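Local structure of cell division GTPase FtsZ, diverged (Clostridium botulinum C, 3V3T) at residues 37-40 and 41-45; 179-182 and 183-187; 147-150 and 151-155. The protein is a diverged FtsZ of the tubulin/FtsZ family, in which a Rossmann-like GTPase domain is joined to a TubZ-type C-terminal domain. The protein carries 1 engineered substitution. All coordinates share one frame; numbering follows the deposited sequence.

Contact 1 (37-40 and 41-45); sequences TSKK and DLDSL
K39 meets D43, and S38 meets D41, in the N-capped first turn of helix 39-43. This short helix forms the crossover of a beta-alpha-beta unit between strands 31-36 and 51-53 of the Rossmann-like domain. S38 is the N-cap. Its OG is turned away from its own backbone N, and in that position it accepts a bond of 3.0 Å from D41 N. The bond is fairly straight, with an angle of 163° at the hydrogen. D41 CG stays beside its own backbone N (chi1 -74°). This folds the carboxylate back over the cap, with D41 CG 3.2 Å from S38 OG. OD1 of D41 accepts a hydrogen bond from Q14 NE2, and OD2 a weak one from N36 ND2. N36 OD1 also takes S38 N, so one amide group holds both the cap residue and D41. The amide N-H groups at the start of the helix probably help to stabilise the negative charge of D41. K39 leaves the backbone away from D43, then bends at chi2 (49°) and crosses the aspartate at about a right angle. Its chain touches both carboxylate oxygens: CG lies 3.5 Å from D43 OD2 and CE 3.4 Å from D43 OD1. K39 NZ to D43 OD1, at 3.8 Å, is a long salt bridge. The same lysine also touches T51 and H53 of strand 51-53. In the backbone, D43 N bonds to K39 O at 2.7 Å. K40 is different. Its tail curls back toward S38 at the start of the helix, and NZ stays well apart from the D41 carboxylate. L42 turns inward onto F34 and H53, and its CG rests 3.5 Å from S38 O.

Contact 2 (179-182 and 183-187); sequences FATL and FNDFM
F179 O, A180 O, T181 O and L182 O accept from the backbone N of F183, N184, D185 and F186, a run of regular alpha-helical bonds of 2.8 to 3.0 Å. The segments belong to helix 172-187, which by its position in the chain probably corresponds to the central helix between the two domains of tubulin and FtsZ. F179 and F183 lie one turn apart, side by side and pointing the same way. Each CG is anti to its backbone N (chi1 174° and -171°), which sends both rings off the same side of the helix. The ring planes differ by 27°, but they are slid apart, with the F179 and F183 centroids 5.7 Å from each other. Overlap is slight. F183 CB makes a CH-pi contact over one face of the F179 ring, 4.3 Å from its centroid, and F179 CZ touches F183 CD1 at 4.0 Å. T181 and D185 also run alongside each other. T181 OG1 is tied to K177 O, and D185 OD2 pairs with K279 NZ. N184 OD1 accepts from Y30 OH and K4 NZ. The helix is well covered here: A180 packs on helix 14-26, and F186 on helix 200-208. On the T181 side it is the methyl CG2 that faces the aspartate, 3.4 Å from D185 OD2.

Contact 3 (147-150 and 151-155); sequences NDIM and RSTNE
D148 and R151 run alongside each other, and R151 NH2 gives D148 OD1 a salt-bridging hydrogen bond of 3.0 Å. The oxygen lies in the guanidinium plane, at its edge, although the carboxylate plane is turned 61° from it. N147 O lies over one guanidinium face. Further on, M150 O is gripped twice at the end of the helix. E155 N reaches it at 2.8 Å and T153 N at 3.2 Å, from opposite faces of the carbonyl. N154 and E155 both have positive phi, which curls the chain back, and M150 SD packs 3.5 Å from E155 C. T153 OG1 donates to I149 O at 2.7 Å, from above the carbonyl plane. T153 OG1 reaches that oxygen because it sits between its own backbone N and carbonyl carbon (chi1 63°). In the next shell, R64 pairs with D148 OD2 and so helps to fix the carboxylate that R151 uses. K291 makes a long, weak ion pair with E155 OE1. Helix 136-152 is the crossover between strands 122-129 and 160-165. D148 and I149 pack on P108 of helix 101-117, and K115 of that helix bonds to S152 O.

Overall arrangement
All three contacts are local, and none closes a long loop. They follow one another along the chain without nesting or crossing. Contact 1 comes first, in the crossover between strands 31-36 and 51-53, at the surface. Contact 3 comes next, where helix 136-152 ends before strand 160-165. Contact 2 comes last, a buried contact in helix 172-187, after which the chain goes on to helix 200-208 and strand 211-217. Contacts 1 and 3 both belong to beta-alpha-beta units of the GTPase domain, their centres about 29 Å apart. Contacts 2 and 3 lie on opposite sides of the chain's centre. No two of the three touch.

Contact 1 (37-40 and 41-45)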
loop_
_atom_site.group_PDB
_atom_site.type_symbol
_atom_site.label_atom_id
_atom_site.label_comp_id
_atom_site.label_asym_id
_atom_site.label_seq_id
_atom_site.Cartn_x
_atom_site.Cartn_y
_atom_site.Cartn_z
ATOM N N THR A 37 -2.498 -13.788 -14.290
ATOM C CA THR A 37 -2.461 -14.472 -15.577
ATOM C C THR A 37 -1.656 -15.772 -15.488
ATOM O O THR A 37 -1.877 -16.695 -16.261
ATOM C CB THR A 37 -1.865 -13.574 -16.681
ATOM O OG1 THR A 37 -0.654 -12.966 -16.208
ATOM C CG2 THR A 37 -2.844 -12.476 -17.056
ATOM N N SER A 38 -0.736 -15.846 -14.531
ATOM C CA SER A 38 0.143 -17.010 -14.406
ATOM C C SER A 38 -0.362 -18.037 -13.399
ATOM O O SER A 38 -0.487 -17.734 -12.208
ATOM C CB SER A 38 1.550 -16.565 -14.001
ATOM O OG SER A 38 2.275 -17.634 -13.411
ATOM N N LYS A 39 -0.624 -19.255 -13.866
ATOM C CA LYS A 39 -1.087 -20.319 -12.984
ATOM C C LYS A 39 0.033 -20.792 -12.058
ATOM O O LYS A 39 -0.187 -21.031 -10.863
ATOM C CB LYS A 39 -1.658 -21.491 -13.788
ATOM C CG LYS A 39 -2.471 -22.464 -12.942
ATOM C CD LYS A 39 -3.486 -21.717 -12.078
ATOM C CE LYS A 39 -4.086 -22.608 -10.990
ATOM N NZ LYS A 39 -4.875 -21.832 -9.978
ATOM N N LYS A 40 1.236 -20.916 -12.613
ATOM C CA LYS A 40 2.420 -21.243 -11.822
ATOM C C LYS A 40 2.529 -20.335 -10.594
ATOM O O LYS A 40 2.735 -20.818 -9.477
ATOM C CB LYS A 40 3.684 -21.138 -12.682
ATOM C CG LYS A 40 3.630 -21.979 -13.958
ATOM C CD LYS A 40 4.059 -21.181 -15.195
ATOM C CE LYS A 40 3.204 -19.917 -15.405
ATOM N NZ LYS A 40 1.813 -20.202 -15.873
ATOM N N ASP A 41 2.377 -19.025 -10.797
ATOM C CA ASP A 41 2.446 -18.071 -9.690
ATOM C C ASP A 41 1.381 -18.331 -8.625
ATOM O O ASP A 41 1.688 -18.392 -7.432
ATOM C CB ASP A 41 2.335 -16.628 -10.190
ATOM C CG ASP A 41 3.599 -16.146 -10.890
ATOM O OD1 ASP A 41 4.667 -16.779 -10.722
ATOM O OD2 ASP A 41 3.522 -15.119 -11.600
ATOM N N LEU A 42 0.130 -18.464 -9.057
ATOM C CA LEU A 42 -0.966 -18.800 -8.144
ATOM C C LEU A 42 -0.691 -20.109 -7.408
ATOM O O LEU A 42 -0.884 -20.199 -6.198
ATOM C CB LEU A 42 -2.292 -18.905 -8.900
ATOM C CG LEU A 42 -2.723 -17.594 -9.548
ATOM C CD1 LEU A 42 -4.039 -17.769 -10.290
ATOM C CD2 LEU A 42 -2.836 -16.514 -8.485
ATOM N N ASP A 43 -0.235 -21.117 -8.142
ATOM C CA ASP A 43 0.030 -22.425 -7.550
ATOM C C ASP A 43 1.159 -22.383 -6.533
ATOM O O ASP A 43 1.228 -23.222 -5.633
ATOM C CB ASP A 43 0.343 -23.466 -8.631
ATOM C CG ASP A 43 -0.902 -23.953 -9.346
ATOM O OD1 ASP A 43 -1.985 -23.931 -8.721
ATOM O OD2 ASP A 43 -0.801 -24.358 -10.527
ATOM N N SER A 44 2.044 -21.405 -6.674
ATOM C CA SER A 44 3.219 -21.334 -5.821
ATOM C C SER A 44 3.024 -20.445 -4.591
ATOM O O SER A 44 3.931 -20.300 -3.771
ATOM C CB SER A 44 4.425 -20.877 -6.629
ATOM O OG SER A 44 5.563 -20.796 -5.793
ATOM N N LEU A 45 1.840 -19.855 -4.463
ATOM C CA LEU A 45 1.468 -19.135 -3.251
ATOM C C LEU A 45 1.406 -20.103 -2.063
ATOM O O LEU A 45 0.927 -21.236 -2.194
ATOM C CB LEU A 45 0.114 -18.453 -3.447
ATOM C CG LEU A 45 0.081 -17.294 -4.457
ATOM C CD1 LEU A 45 -1.346 -16.852 -4.746
ATOM C CD2 LEU A 45 0.914 -16.124 -3.969
#

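Contact 2 (179-182 and 183-187)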
loop_
_atom_site.group_PDB
_atom_site.type_symbol
_atom_site.label_atom_id
_atom_site.label_comp_id
_atom_site.label_asym_id
_atom_site.label_seq_id
_atom_site.Cartn_x
_atom_site.Cartn_y
_atom_site.Cartn_z
ATOM N N PHE A 179 6.707 -4.282 4.905
ATOM C CA PHE A 179 5.379 -3.708 4.723
ATOM C C PHE A 179 4.351 -4.520 5.475
ATOM O O PHE A 179 3.475 -3.966 6.141
ATOM C CB PHE A 179 4.934 -3.612 3.266
ATOM C CG PHE A 179 3.498 -3.156 3.126
ATOM C CD1 PHE A 179 3.164 -1.816 3.307
ATOM C CD2 PHE A 179 2.480 -4.074 2.879
ATOM C CE1 PHE A 179 1.837 -1.387 3.204
ATOM C CE2 PHE A 179 1.155 -3.659 2.772
ATOM C CZ PHE A 179 0.827 -2.319 2.927
ATOM N N ALA A 180 4.463 -5.838 5.373
ATOM C CA ALA A 180 3.524 -6.707 6.053
ATOM C C ALA A 180 3.571 -6.433 7.552
ATOM O O ALA A 180 2.532 -6.314 8.211
ATOM C CB ALA A 180 3.832 -8.151 5.758
ATOM N N THR A 181 4.778 -6.300 8.089
ATOM C CA THR A 181 4.927 -6.035 9.515
ATOM C C THR A 181 4.324 -4.680 9.878
ATOM O O THR A 181 3.564 -4.566 10.845
ATOM C CB THR A 181 6.399 -6.126 9.954
ATOM O OG1 THR A 181 6.880 -7.441 9.676
ATOM C CG2 THR A 181 6.551 -5.853 11.452
ATOM N N LEU A 182 4.636 -3.654 9.094
ATOM C CA LEU A 182 4.155 -2.316 9.421
ATOM C C LEU A 182 2.634 -2.258 9.338
ATOM O O LEU A 182 1.972 -1.677 10.191
ATOM C CB LEU A 182 4.784 -1.266 8.514
ATOM C CG LEU A 182 6.278 -1.013 8.725
ATOM C CD1 LEU A 182 6.806 -0.099 7.634
ATOM C CD2 LEU A 182 6.521 -0.401 10.090
ATOM N N PHE A 183 2.072 -2.871 8.314
ATOM C CA PHE A 183 0.631 -2.820 8.153
ATOM C C PHE A 183 -0.091 -3.587 9.255
ATOM O O PHE A 183 -1.067 -3.109 9.828
ATOM C CB PHE A 183 0.223 -3.361 6.786
ATOM C CG PHE A 183 -1.210 -3.149 6.483
ATOM C CD1 PHE A 183 -1.649 -1.925 6.000
ATOM C CD2 PHE A 183 -2.131 -4.167 6.677
ATOM C CE1 PHE A 183 -3.002 -1.727 5.707
ATOM C CE2 PHE A 183 -3.467 -3.971 6.386
ATOM C CZ PHE A 183 -3.898 -2.742 5.899
ATOM N N ASN A 184 0.388 -4.785 9.547
ATOM C CA ASN A 184 -0.192 -5.567 10.619
ATOM C C ASN A 184 -0.016 -4.897 11.992
ATOM O O ASN A 184 -0.924 -4.933 12.830
ATOM C CB ASN A 184 0.367 -6.992 10.607
ATOM C CG ASN A 184 -0.357 -7.900 11.565
ATOM O OD1 ASN A 184 -1.553 -8.170 11.404
ATOM N ND2 ASN A 184 0.358 -8.379 12.574
ATOM N N ASP A 185 1.136 -4.270 12.221
ATOM C CA ASP A 185 1.344 -3.517 13.463
ATOM C C ASP A 185 0.345 -2.374 13.544
ATOM O O ASP A 185 -0.239 -2.119 14.593
ATOM C CB ASP A 185 2.762 -2.959 13.543
ATOM C CG ASP A 185 3.787 -4.027 13.840
ATOM O OD1 ASP A 185 3.390 -5.145 14.240
ATOM O OD2 ASP A 185 4.986 -3.745 13.672
ATOM N N PHE A 186 0.149 -1.699 12.415
ATOM C CA PHE A 186 -0.844 -0.639 12.304
ATOM C C PHE A 186 -2.238 -1.140 12.730
ATOM O O PHE A 186 -2.870 -0.566 13.615
ATOM C CB PHE A 186 -0.800 -0.074 10.876
ATOM C CG PHE A 186 -2.024 0.669 10.462
ATOM C CD1 PHE A 186 -2.679 1.502 11.339
ATOM C CD2 PHE A 186 -2.504 0.548 9.165
ATOM C CE1 PHE A 186 -3.803 2.186 10.936
ATOM C CE2 PHE A 186 -3.619 1.237 8.758
ATOM C CZ PHE A 186 -4.271 2.057 9.643
ATOM N N MET A 187 -2.688 -2.244 12.146
ATOM C CA MET A 187 -3.957 -2.849 12.544
ATOM C C MET A 187 -4.012 -3.308 14.007
ATOM O O MET A 187 -5.094 -3.479 14.560
ATOM C CB MET A 187 -4.281 -4.029 11.629
ATOM C CG MET A 187 -4.438 -3.650 10.170
ATOM S SD MET A 187 -5.861 -2.562 9.917
ATOM C CE MET A 187 -5.184 -0.958 10.295
#

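Contact 3 (147-150 and 151-155)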
loop_
_atom_site.group_PDB
_atom_site.type_symbol
_atom_site.label_atom_id
_atom_site.label_comp_id
_atom_site.label_asym_id
_atom_site.label_seq_id
_atom_site.Cartn_x
_atom_site.Cartn_y
_atom_site.Cartn_z
ATOM N N ASN A 147 -0.015 6.835 -13.725
ATOM C CA ASN A 147 -0.852 7.777 -14.445
ATOM C C ASN A 147 -2.286 7.287 -14.595
ATOM O O ASN A 147 -3.225 8.072 -14.468
ATOM C CB ASN A 147 -0.241 8.109 -15.804
ATOM C CG ASN A 147 0.913 9.088 -15.692
ATOM O OD1 ASN A 147 1.079 9.749 -14.660
ATOM N ND2 ASN A 147 1.706 9.200 -16.756
ATOM N N ASP A 148 -2.460 5.994 -14.859
ATOM C CA ASP A 148 -3.804 5.462 -15.068
ATOM C C ASP A 148 -4.582 5.474 -13.760
ATOM O O ASP A 148 -5.789 5.747 -13.742
ATOM C CB ASP A 148 -3.768 4.046 -15.628
ATOM C CG ASP A 148 -3.334 3.994 -17.070
ATOM O OD1 ASP A 148 -3.240 5.060 -17.717
ATOM O OD2 ASP A 148 -3.091 2.867 -17.559
ATOM N N ILE A 149 -3.890 5.187 -12.661
ATOM C CA ILE A 149 -4.531 5.272 -11.355
ATOM C C ILE A 149 -4.922 6.720 -11.008
ATOM O O ILE A 149 -6.045 6.978 -10.554
ATOM C CB ILE A 149 -3.685 4.577 -10.267
ATOM C CG1 ILE A 149 -3.807 3.059 -10.436
ATOM C CG2 ILE A 149 -4.130 4.978 -8.869
ATOM C CD1 ILE A 149 -3.033 2.255 -9.435
ATOM N N MET A 150 -4.015 7.667 -11.247
ATOM C CA MET A 150 -4.322 9.079 -11.024
ATOM C C MET A 150 -5.564 9.503 -11.812
ATOM O O MET A 150 -6.507 10.073 -11.262
ATOM C CB MET A 150 -3.132 9.960 -11.415
ATOM C CG MET A 150 -1.928 9.853 -10.461
ATOM S SD MET A 150 -2.314 10.309 -8.740
ATOM C CE MET A 150 -2.204 8.735 -7.901
ATOM N N ARG A 151 -5.567 9.203 -13.105
ATOM C CA ARG A 151 -6.664 9.599 -13.981
ATOM C C ARG A 151 -8.025 9.023 -13.555
ATOM O O ARG A 151 -9.063 9.636 -13.791
ATOM C CB ARG A 151 -6.324 9.237 -15.433
ATOM C CG ARG A 151 -7.491 9.295 -16.414
ATOM C CD ARG A 151 -7.009 9.150 -17.865
ATOM N NE ARG A 151 -5.794 8.335 -17.977
ATOM C CZ ARG A 151 -4.600 8.818 -18.325
ATOM N NH1 ARG A 151 -4.465 10.110 -18.607
ATOM N NH2 ARG A 151 -3.544 8.014 -18.402
ATOM N N SER A 152 -8.015 7.857 -12.918
ATOM C CA SER A 152 -9.248 7.176 -12.511
ATOM C C SER A 152 -9.707 7.438 -11.080
ATOM O O SER A 152 -10.768 6.964 -10.685
ATOM C CB SER A 152 -9.080 5.666 -12.669
ATOM O OG SER A 152 -8.879 5.318 -14.029
ATOM N N THR A 153 -8.910 8.163 -10.299
ATOM C CA THR A 153 -9.190 8.330 -8.876
ATOM C C THR A 153 -9.084 9.789 -8.473
ATOM O O THR A 153 -8.786 10.102 -7.306
ATOM C CB THR A 153 -8.176 7.567 -8.017
ATOM O OG1 THR A 153 -6.864 8.102 -8.241
ATOM C CG2 THR A 153 -8.178 6.086 -8.341
ATOM N N ASN A 154 -9.291 10.678 -9.440
ATOM C CA ASN A 154 -9.156 12.111 -9.204
ATOM C C ASN A 154 -7.808 12.443 -8.575
ATOM O O ASN A 154 -7.743 13.107 -7.544
ATOM C CB ASN A 154 -10.286 12.629 -8.309
ATOM C CG ASN A 154 -10.367 14.155 -8.290
ATOM O OD1 ASN A 154 -9.809 14.835 -9.160
ATOM N ND2 ASN A 154 -11.066 14.699 -7.295
ATOM N N GLU A 155 -6.734 11.969 -9.197
ATOM C CA GLU A 155 -5.381 12.231 -8.719
ATOM C C GLU A 155 -5.192 11.695 -7.307
ATOM O O GLU A 155 -4.481 12.279 -6.502
ATOM C CB GLU A 155 -5.077 13.729 -8.754
ATOM C CG GLU A 155 -5.487 14.421 -10.045
ATOM C CD GLU A 155 -4.777 13.865 -11.274
ATOM O OE1 GLU A 155 -3.530 13.765 -11.250
ATOM O OE2 GLU A 155 -5.463 13.531 -12.266
#